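Local atomic coordinates of thermosome subunit (Methanococcoides burtonii, PDB entry 3AQ1), a protein that probably acts as a group II chaperonin subunit, binding ATP and unfolded proteins and assisting their folding in an ATP-dependent manner. Residues S125-K130 / G159-S164; K130-I135 / L143-L148; K152-A157 / G309-V314; M251-I256 / A263-K268. All blocks are in the same frame, centred on the assembly; numbering follows the deposited sequence.

Contact 1. Residues S125-K130 / G159-S164; sequences SALTVK and GSIDDS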
# COMPACT_ATOMS: atom_id res chain seq x y z
N SER A 125 -14.56 -4.12 -3.41
CA SER A 125 -13.98 -3.01 -4.15
C SER A 125 -14.53 -1.67 -3.66
O SER A 125 -13.78 -0.72 -3.44
CB SER A 125 -14.26 -3.18 -5.65
OG SER A 125 -13.59 -4.31 -6.15
N ALA A 126 -15.84 -1.62 -3.50
CA ALA A 126 -16.52 -0.47 -2.95
C ALA A 126 -15.96 -0.11 -1.58
O ALA A 126 -15.72 1.05 -1.27
CB ALA A 126 -18.00 -0.74 -2.86
N LEU A 127 -15.77 -1.13 -0.76
CA LEU A 127 -15.30 -0.92 0.59
C LEU A 127 -13.87 -0.37 0.55
O LEU A 127 -13.56 0.59 1.26
CB LEU A 127 -15.38 -2.23 1.38
CG LEU A 127 -14.98 -2.20 2.84
CD1 LEU A 127 -15.67 -1.04 3.50
CD2 LEU A 127 -15.37 -3.51 3.50
N THR A 128 -13.02 -0.98 -0.27
CA THR A 128 -11.66 -0.48 -0.45
C THR A 128 -11.61 1.00 -0.81
O THR A 128 -10.85 1.77 -0.22
CB THR A 128 -10.93 -1.21 -1.57
OG1 THR A 128 -10.84 -2.60 -1.27
CG2 THR A 128 -9.54 -0.64 -1.70
N VAL A 129 -12.41 1.39 -1.79
CA VAL A 129 -12.38 2.74 -2.33
C VAL A 129 -12.89 3.78 -1.31
O VAL A 129 -12.35 4.88 -1.19
CB VAL A 129 -13.14 2.81 -3.68
CG1 VAL A 129 -13.39 4.24 -4.13
CG2 VAL A 129 -12.37 2.06 -4.75
N LYS A 130 -13.91 3.40 -0.56
CA LYS A 130 -14.50 4.27 0.45
C LYS A 130 -13.56 4.49 1.64
O LYS A 130 -13.55 5.55 2.25
CB LYS A 130 -15.81 3.66 0.90
CG LYS A 130 -16.51 4.39 2.01
CD LYS A 130 -17.89 3.79 2.22
CE LYS A 130 -18.62 4.43 3.39
NZ LYS A 130 -19.91 3.71 3.66
N GLY A 159 -22.24 -12.36 9.54
CA GLY A 159 -22.99 -11.41 8.73
C GLY A 159 -22.51 -11.35 7.29
O GLY A 159 -21.95 -12.31 6.76
N SER A 160 -22.73 -10.20 6.66
CA SER A 160 -22.38 -9.97 5.26
C SER A 160 -21.30 -8.90 5.18
O SER A 160 -21.13 -8.09 6.09
CB SER A 160 -23.64 -9.56 4.48
OG SER A 160 -23.38 -8.70 3.37
N ILE A 161 -20.55 -8.89 4.08
CA ILE A 161 -19.56 -7.85 3.88
C ILE A 161 -20.25 -6.48 3.87
O ILE A 161 -19.61 -5.45 4.04
CB ILE A 161 -18.84 -8.06 2.56
CG1 ILE A 161 -17.64 -7.13 2.44
CG2 ILE A 161 -19.79 -7.84 1.41
CD1 ILE A 161 -16.89 -7.36 1.18
N ASP A 162 -21.56 -6.50 3.67
CA ASP A 162 -22.36 -5.27 3.64
C ASP A 162 -22.51 -4.64 5.03
O ASP A 162 -22.80 -3.45 5.16
CB ASP A 162 -23.74 -5.55 3.03
CG ASP A 162 -23.72 -5.62 1.51
OD1 ASP A 162 -22.98 -4.83 0.87
OD2 ASP A 162 -24.47 -6.46 0.96
N ASP A 163 -22.34 -5.46 6.06
CA ASP A 163 -22.42 -5.01 7.43
C ASP A 163 -21.07 -4.47 7.88
O ASP A 163 -20.89 -4.14 9.04
CB ASP A 163 -22.81 -6.16 8.37
CG ASP A 163 -24.13 -6.81 8.00
OD1 ASP A 163 -25.02 -6.12 7.46
OD2 ASP A 163 -24.27 -8.03 8.27
N SER A 164 -20.11 -4.39 6.97
CA SER A 164 -18.82 -3.82 7.35
C SER A 164 -18.95 -2.33 7.68
O SER A 164 -19.73 -1.62 7.06
CB SER A 164 -17.76 -4.09 6.27
OG SER A 164 -17.39 -5.46 6.27
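Leu127 extends its CG trans to the main-chain nitrogen (chi1 -177°), and this sends the CD2 branch away from helix 121-132 to Ser164 in the loop opposite. Ser164 points its CB toward the leucine, and its chi1 of -72° places OG beside its own backbone nitrogen. The methyl CD2 of Leu127 lies 3.7 Å from CB of Ser164 and 3.9 Å from OG of the same serine, a van der Waals contact made by a single leucine branch. The same methyl is also the point of approach for Ile161, but more loosely, with CG1 of Ile161 4.4 Å from CD2 of Leu127.

The serine hydroxyl is engaged elsewhere: it bonds to the backbone N of His328 and gives a weak bond to the carbonyl O of Ile161. The bond to His328, with the weak one to Ile161, probably limits rotation of the hydroxyl. The loop is also braced from within, since the backbone N of Ser160 donates to OD2 of Asp163 at 3.1 Å. That bond is nearly straight (174°), although the N-H meets the carboxylate from above its plane. Asp162 ties the loop back to the helix through a salt bridge to Lys123, and Leu327 of strand 323-329 touches both Leu127 and Ser164. A helix packed against a short 3-10 turn that links strands 151-157 and 165-167 of a small mixed sheet is consistent with the intermediate domain of a group II chaperonin.

Contact 2. Residues K130-I135 / L143-L148; sequences KAVRSI and LKVNVL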
# COMPACT_ATOMS: atom_id res chain seq x y z
N LYS A 130 -13.91 3.40 -0.56
CA LYS A 130 -14.50 4.27 0.45
C LYS A 130 -13.56 4.49 1.64
O LYS A 130 -13.55 5.55 2.25
CB LYS A 130 -15.81 3.66 0.90
CG LYS A 130 -16.51 4.39 2.01
CD LYS A 130 -17.89 3.79 2.22
CE LYS A 130 -18.62 4.43 3.39
NZ LYS A 130 -19.91 3.71 3.66
N ALA A 131 -12.76 3.47 1.97
CA ALA A 131 -11.79 3.54 3.04
C ALA A 131 -10.61 4.40 2.61
O ALA A 131 -10.23 5.36 3.30
CB ALA A 131 -11.31 2.15 3.42
N VAL A 132 -10.02 4.06 1.46
CA VAL A 132 -8.89 4.80 0.93
C VAL A 132 -9.25 6.26 0.73
O VAL A 132 -8.56 7.13 1.24
CB VAL A 132 -8.38 4.21 -0.38
CG1 VAL A 132 -7.55 5.22 -1.14
CG2 VAL A 132 -7.54 2.98 -0.09
N ARG A 133 -10.33 6.52 0.01
CA ARG A 133 -10.78 7.89 -0.23
C ARG A 133 -10.90 8.72 1.04
O ARG A 133 -10.91 9.95 0.97
CB ARG A 133 -12.12 7.93 -0.97
CG ARG A 133 -11.98 7.83 -2.47
CD ARG A 133 -13.32 7.75 -3.14
NE ARG A 133 -14.10 8.97 -2.96
CZ ARG A 133 -15.03 9.36 -3.82
NH1 ARG A 133 -15.29 8.63 -4.90
NH2 ARG A 133 -15.70 10.49 -3.60
N SER A 134 -10.99 8.07 2.19
CA SER A 134 -11.30 8.78 3.42
C SER A 134 -10.06 9.04 4.27
O SER A 134 -10.14 9.68 5.31
CB SER A 134 -12.40 8.05 4.20
OG SER A 134 -11.90 7.37 5.34
N ILE A 135 -8.91 8.54 3.82
CA ILE A 135 -7.65 8.86 4.46
C ILE A 135 -6.68 9.57 3.51
O ILE A 135 -5.49 9.69 3.80
CB ILE A 135 -6.94 7.60 5.00
CG1 ILE A 135 -6.56 6.66 3.84
CG2 ILE A 135 -7.83 6.89 6.00
CD1 ILE A 135 -5.37 5.83 4.13
N LEU A 143 -0.64 14.30 -3.67
CA LEU A 143 -1.46 13.53 -2.74
C LEU A 143 -0.72 12.40 -2.01
O LEU A 143 0.15 11.73 -2.58
CB LEU A 143 -2.63 12.93 -3.50
CG LEU A 143 -3.64 13.95 -4.01
CD1 LEU A 143 -4.59 13.32 -5.02
CD2 LEU A 143 -4.41 14.52 -2.85
N LYS A 144 -1.10 12.18 -0.75
CA LYS A 144 -0.51 11.12 0.06
C LYS A 144 -1.61 10.20 0.63
O LYS A 144 -2.61 10.69 1.16
CB LYS A 144 0.34 11.73 1.19
CG LYS A 144 0.84 10.73 2.25
CD LYS A 144 1.94 11.36 3.11
CE LYS A 144 1.80 11.04 4.61
NZ LYS A 144 2.89 11.65 5.45
N VAL A 145 -1.42 8.88 0.49
CA VAL A 145 -2.33 7.90 1.08
C VAL A 145 -1.60 6.92 2.00
O VAL A 145 -1.03 5.93 1.54
CB VAL A 145 -3.09 7.10 0.03
CG1 VAL A 145 -3.96 6.06 0.70
CG2 VAL A 145 -3.94 8.01 -0.85
N ASN A 146 -1.62 7.18 3.31
CA ASN A 146 -0.90 6.33 4.25
C ASN A 146 -1.72 5.16 4.78
O ASN A 146 -2.30 5.22 5.85
CB ASN A 146 -0.34 7.15 5.41
CG ASN A 146 0.47 6.31 6.38
OD1 ASN A 146 0.55 5.07 6.25
ND2 ASN A 146 1.09 6.96 7.37
N VAL A 147 -1.72 4.06 4.03
CA VAL A 147 -2.51 2.89 4.39
C VAL A 147 -2.00 2.15 5.64
O VAL A 147 -2.78 1.75 6.49
CB VAL A 147 -2.67 1.96 3.18
CG1 VAL A 147 -3.58 0.78 3.51
CG2 VAL A 147 -3.24 2.75 2.01
N LEU A 148 -0.69 1.99 5.77
CA LEU A 148 -0.12 1.29 6.93
C LEU A 148 -0.58 1.83 8.29
O LEU A 148 -0.91 1.06 9.18
CB LEU A 148 1.41 1.27 6.85
CG LEU A 148 2.02 0.74 5.55
CD1 LEU A 148 3.52 1.01 5.48
CD2 LEU A 148 1.72 -0.75 5.33
O HOH W 1 -2.95 9.16 4.65
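Ile135 and Val145 meet where helix 121-132, through a type I turn from Val132 to Ile135, runs into the small beta hairpin of strands 136-137 and 144-145. The methyl CD1 of Ile135 is the centre of the contact. It approaches CG1 of Val145 to 3.7 Å, the two side chains crossing at about a right angle, and it also lies 3.6 Å from the carbonyl O of Asn146. Farther along, CG2 of Val147 comes within 4.3 Å of CD1 of Ile135. Val132 reaches the same valine methyl from helix 121-132, CG1 of Val132 standing 4.1 Å from CG1 of Val145. A chi1 of 64° sets CG1 of Ile135 between its own N and carbonyl carbon and directs CD1 at Val145.

Beyond the apolar atoms a water joins the backbones, donating to the carbonyl O of Ile135 and accepting from the N of Asn146, each leg 2.7 Å. This pairs two polar backbone groups where the segments do not bond directly. Farther out, Ile353 of helix 332-355 touches both Val132 and Val145, Leu346 covers Val132, and Val323 lies against Ile135. OE2 of Glu354 accepts from the N of Val145. Asn146 occupies the N-cap of helix 147-150, where its OD1 accepts the backbone N-H of Glu149.

Contact 3. Residues K152-A157 / G309-V314; sequences KIEKRA and GKMTYV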
# COMPACT_ATOMS: atom_id res chain seq x y z
N LYS A 152 -6.73 0.53 9.90
CA LYS A 152 -6.62 -0.71 10.64
C LYS A 152 -7.80 -1.61 10.26
O LYS A 152 -8.94 -1.17 10.22
CB LYS A 152 -6.63 -0.46 12.15
CG LYS A 152 -6.84 -1.75 12.93
CD LYS A 152 -7.00 -1.53 14.42
CE LYS A 152 -7.44 -2.83 15.07
NZ LYS A 152 -7.06 -2.89 16.50
N ILE A 153 -7.51 -2.88 9.97
CA ILE A 153 -8.58 -3.81 9.69
C ILE A 153 -8.77 -4.70 10.90
O ILE A 153 -7.84 -5.28 11.41
CB ILE A 153 -8.30 -4.67 8.45
CG1 ILE A 153 -7.89 -3.78 7.28
CG2 ILE A 153 -9.52 -5.43 8.09
CD1 ILE A 153 -7.89 -4.48 5.92
N GLU A 154 -10.00 -4.74 11.38
CA GLU A 154 -10.37 -5.56 12.53
C GLU A 154 -11.47 -6.47 12.03
O GLU A 154 -12.55 -6.00 11.63
CB GLU A 154 -10.87 -4.69 13.69
CG GLU A 154 -11.32 -5.47 14.91
CD GLU A 154 -10.15 -6.01 15.69
OE1 GLU A 154 -9.07 -5.39 15.60
OE2 GLU A 154 -10.30 -7.05 16.38
N LYS A 155 -11.20 -7.76 11.99
CA LYS A 155 -12.16 -8.66 11.35
C LYS A 155 -13.21 -9.18 12.32
O LYS A 155 -12.90 -9.76 13.36
CB LYS A 155 -11.46 -9.79 10.57
CG LYS A 155 -10.45 -10.58 11.35
CD LYS A 155 -9.30 -11.06 10.47
CE LYS A 155 -8.32 -11.87 11.32
NZ LYS A 155 -7.06 -12.17 10.59
N ARG A 156 -14.46 -8.93 11.98
CA ARG A 156 -15.59 -9.40 12.76
C ARG A 156 -16.32 -10.55 12.03
O ARG A 156 -17.08 -10.33 11.07
CB ARG A 156 -16.55 -8.23 13.01
CG ARG A 156 -15.89 -6.99 13.58
CD ARG A 156 -16.67 -6.46 14.78
NE ARG A 156 -16.63 -7.38 15.91
CZ ARG A 156 -15.51 -7.90 16.42
NH1 ARG A 156 -14.33 -7.59 15.90
NH2 ARG A 156 -15.57 -8.73 17.45
N ALA A 157 -16.10 -11.78 12.48
CA ALA A 157 -16.75 -12.93 11.85
C ALA A 157 -18.27 -12.83 12.02
O ALA A 157 -18.76 -12.48 13.09
CB ALA A 157 -16.23 -14.22 12.44
N GLY A 309 -18.70 -10.28 22.39
CA GLY A 309 -18.12 -9.62 23.54
C GLY A 309 -18.23 -8.10 23.52
O GLY A 309 -19.25 -7.54 23.09
N LYS A 310 -17.19 -7.43 24.01
CA LYS A 310 -17.17 -5.97 24.05
C LYS A 310 -15.86 -5.44 23.47
O LYS A 310 -14.83 -6.12 23.51
CB LYS A 310 -17.35 -5.46 25.49
CG LYS A 310 -18.49 -6.10 26.26
CD LYS A 310 -18.58 -5.55 27.67
CE LYS A 310 -19.60 -6.29 28.54
NZ LYS A 310 -19.80 -5.62 29.87
N MET A 311 -15.91 -4.23 22.91
CA MET A 311 -14.72 -3.60 22.33
C MET A 311 -14.52 -2.13 22.76
O MET A 311 -15.46 -1.45 23.19
CB MET A 311 -14.76 -3.73 20.81
CG MET A 311 -14.40 -5.14 20.31
SD MET A 311 -13.88 -5.22 18.58
CE MET A 311 -15.34 -4.58 17.76
N THR A 312 -13.30 -1.63 22.62
CA THR A 312 -13.02 -0.23 22.99
C THR A 312 -12.89 0.70 21.78
O THR A 312 -11.93 0.61 21.03
CB THR A 312 -11.77 -0.11 23.84
OG1 THR A 312 -12.00 -0.73 25.11
CG2 THR A 312 -11.45 1.34 24.08
N TYR A 313 -13.87 1.60 21.61
CA TYR A 313 -13.85 2.60 20.53
C TYR A 313 -13.17 3.93 20.95
O TYR A 313 -13.54 4.54 21.95
CB TYR A 313 -15.27 2.88 20.04
CG TYR A 313 -15.96 1.75 19.31
CD1 TYR A 313 -16.30 1.87 17.97
CD2 TYR A 313 -16.29 0.56 19.96
CE1 TYR A 313 -16.94 0.85 17.30
CE2 TYR A 313 -16.92 -0.47 19.29
CZ TYR A 313 -17.24 -0.32 17.96
OH TYR A 313 -17.88 -1.34 17.30
N VAL A 314 -12.19 4.37 20.18
CA VAL A 314 -11.52 5.65 20.39
C VAL A 314 -11.78 6.56 19.18
O VAL A 314 -11.08 6.49 18.19
CB VAL A 314 -10.01 5.45 20.57
CG1 VAL A 314 -9.33 6.75 20.85
CG2 VAL A 314 -9.74 4.47 21.69
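The van der Waals part of this contact falls to Arg156 and Met311, whose side chains reach for each other from opposite directions. The methyl CE of Met311 sits over one face of the guanidinium, 3.4 Å above its plane and shifted toward the rim, with CZ of Arg156 3.6 Å from CE. The sulfur takes part as well, SD of Met311 lying 3.6 Å from NH1 of Arg156. Bends in the arginine chain (chi2 -132°, chi3 66°) turn the planar group broadside to the thioether. Glu154 adds a looser touch, its CG 4.5 Å from SD of Met311.

The two strands belong to different sheets: 151-157 lies at the edge of a three-stranded mixed sheet beside 323-329, whereas 310-317 pairs with 169-172 and 300-305 in the larger one. That division is consistent with the step from the intermediate to the apical domain of a group II chaperonin, and between these two segments only side chains meet. An alanine in place of Arg156 is likely to uncover the Met311 methyl on this side, leaving the thioether freer to turn and opening a gap between the sheets.

Ionic interactions run alongside. Lys152 NZ forms a salt bridge to Glu154 OE1 at 3.3 Å, which draws the carboxylate along its own strand. The same ammonium pairs with Asp271 of helix 269-279 and bonds to the carbonyl O of Val171, on strand 169-172 of the larger sheet.

Contact 4. Residues M251-I256 / A263-K268; sequences MAQYYI and AVRRVK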
# COMPACT_ATOMS: atom_id res chain seq x y z
N MET A 251 -5.22 -4.67 42.83
CA MET A 251 -5.37 -3.59 43.79
C MET A 251 -5.15 -2.24 43.11
O MET A 251 -5.90 -1.30 43.31
CB MET A 251 -4.42 -3.79 44.96
CG MET A 251 -4.78 -2.98 46.18
SD MET A 251 -6.20 -3.61 47.08
CE MET A 251 -5.65 -5.28 47.42
N ALA A 252 -4.12 -2.15 42.27
CA ALA A 252 -3.94 -0.97 41.45
C ALA A 252 -5.15 -0.70 40.55
O ALA A 252 -5.45 0.45 40.22
CB ALA A 252 -2.68 -1.09 40.62
N GLN A 253 -5.86 -1.74 40.14
CA GLN A 253 -7.05 -1.51 39.34
C GLN A 253 -8.15 -0.90 40.19
O GLN A 253 -8.95 -0.11 39.70
CB GLN A 253 -7.54 -2.80 38.72
CG GLN A 253 -6.76 -3.26 37.52
CD GLN A 253 -7.42 -4.43 36.86
OE1 GLN A 253 -6.76 -5.35 36.40
NE2 GLN A 253 -8.74 -4.40 36.82
N TYR A 254 -8.19 -1.26 41.46
CA TYR A 254 -9.20 -0.73 42.37
C TYR A 254 -9.06 0.78 42.60
O TYR A 254 -10.03 1.53 42.53
CB TYR A 254 -9.18 -1.50 43.70
CG TYR A 254 -10.13 -0.93 44.73
CD1 TYR A 254 -11.50 -1.04 44.55
CD2 TYR A 254 -9.66 -0.27 45.86
CE1 TYR A 254 -12.37 -0.52 45.48
CE2 TYR A 254 -10.53 0.25 46.79
CZ TYR A 254 -11.89 0.12 46.60
OH TYR A 254 -12.78 0.63 47.52
N TYR A 255 -7.83 1.22 42.87
CA TYR A 255 -7.52 2.64 43.02
C TYR A 255 -7.76 3.43 41.74
O TYR A 255 -8.32 4.53 41.78
CB TYR A 255 -6.06 2.81 43.47
CG TYR A 255 -5.81 2.19 44.82
CD1 TYR A 255 -6.74 2.31 45.84
CD2 TYR A 255 -4.65 1.49 45.07
CE1 TYR A 255 -6.52 1.74 47.08
CE2 TYR A 255 -4.41 0.91 46.31
CZ TYR A 255 -5.35 1.04 47.30
OH TYR A 255 -5.12 0.47 48.53
N ILE A 256 -7.31 2.87 40.62
CA ILE A 256 -7.48 3.50 39.33
C ILE A 256 -8.97 3.61 39.04
O ILE A 256 -9.47 4.64 38.61
CB ILE A 256 -6.77 2.70 38.22
CG1 ILE A 256 -5.27 2.67 38.48
CG2 ILE A 256 -7.04 3.31 36.85
CD1 ILE A 256 -4.50 1.90 37.47
N ALA A 263 -9.42 1.97 32.23
CA ALA A 263 -8.15 1.30 31.95
C ALA A 263 -8.34 -0.04 31.26
O ALA A 263 -9.26 -0.79 31.56
CB ALA A 263 -7.30 1.15 33.21
N VAL A 264 -7.46 -0.35 30.32
CA VAL A 264 -7.45 -1.68 29.73
C VAL A 264 -6.07 -2.29 29.92
O VAL A 264 -5.08 -1.60 29.82
CB VAL A 264 -7.88 -1.68 28.24
CG1 VAL A 264 -8.91 -0.59 27.96
CG2 VAL A 264 -6.71 -1.44 27.38
N ARG A 265 -6.02 -3.58 30.21
CA ARG A 265 -4.76 -4.28 30.40
C ARG A 265 -4.43 -5.12 29.17
O ARG A 265 -5.28 -5.34 28.31
CB ARG A 265 -4.83 -5.19 31.62
CG ARG A 265 -5.65 -6.44 31.41
CD ARG A 265 -6.09 -7.10 32.72
NE ARG A 265 -6.85 -8.31 32.46
CZ ARG A 265 -6.32 -9.53 32.47
NH1 ARG A 265 -5.04 -9.70 32.77
NH2 ARG A 265 -7.07 -10.58 32.20
N ARG A 266 -3.18 -5.59 29.09
CA ARG A 266 -2.69 -6.48 28.03
C ARG A 266 -3.10 -6.07 26.60
O ARG A 266 -3.83 -6.79 25.91
CB ARG A 266 -3.05 -7.94 28.34
CG ARG A 266 -2.58 -8.38 29.72
CD ARG A 266 -2.39 -9.89 29.87
NE ARG A 266 -1.94 -10.22 31.22
CZ ARG A 266 -0.70 -10.03 31.66
NH1 ARG A 266 0.23 -9.51 30.86
NH2 ARG A 266 -0.38 -10.34 32.92
N VAL A 267 -2.62 -4.90 26.18
CA VAL A 267 -2.98 -4.34 24.90
C VAL A 267 -1.88 -4.66 23.94
O VAL A 267 -0.70 -4.51 24.28
CB VAL A 267 -3.17 -2.81 24.99
CG1 VAL A 267 -3.27 -2.16 23.61
CG2 VAL A 267 -4.39 -2.51 25.76
N LYS A 268 -2.26 -5.11 22.74
CA LYS A 268 -1.27 -5.49 21.74
C LYS A 268 -0.37 -4.30 21.43
O LYS A 268 -0.87 -3.21 21.15
CB LYS A 268 -1.94 -5.99 20.46
CG LYS A 268 -2.78 -7.25 20.64
CD LYS A 268 -3.31 -7.80 19.31
CE LYS A 268 -4.23 -6.80 18.62
NZ LYS A 268 -4.77 -7.32 17.33
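The amide of Gln253 and the guanidinium of Arg265 lie at only 25° to each other, yet across this contact neither group rests on the other's face. Their side chains pass at a slant, and the amide oxygen meets the arginine chain short of its flat end: OE1 of Gln253 is 4.1 Å from CD of Arg265. The arginine holds CG between its backbone N and carbonyl carbon (chi1 75°) and then runs straight as far as NE, which carries the guanidinium past the amide. At the other corner of the amide, NE2 of Gln253 gives a weak hydrogen bond to the carbonyl O of Ser177.

One helical turn on, CG2 of Ile256 faces CB of Ala263 at 4.2 Å. This apolar pair lies deeper, with Ile261 against Ile256 and both Val242 and Met181 against Ala263. Helix 250-258 thus packs on strand 262-264 within a beta-alpha-beta unit whose first strand, 241-244, is parallel to the last. On another side of the helix, Ala252 and Tyr255 pack against helix 226-235. Strand 262-264 is itself held by backbone bonds from Ala263 to Ser177 and from Val264 to Val242 and Cys244.

With methyl against methyl in the interior and an amide oxygen beside a methylene of the exposed arginine, cohesion across the contact is mainly van der Waals, to which the arginine charge may add a weak attraction for OE1.

Contacts 1 and 2 share helix 121-132 and Lys130, with centres 16 Å apart, and along the chain contact 2 is nested inside the loop that contact 1 closes. Strand 151-157 of contact 3 follows directly on helix 147-150 of contact 2 and leads into the loop of contact 1, whose centre is 15 Å from that of contact 3. Contact 3 then reaches the sheet that also carries contact 4: their centres are 19 Å apart, and OG1 of Thr312 packs 4.2 Å from CG1 of Val264. Contact 4 stays remote from contacts 1 and 2, its nearest atoms about 17 Å and about 12 Å away, respectively.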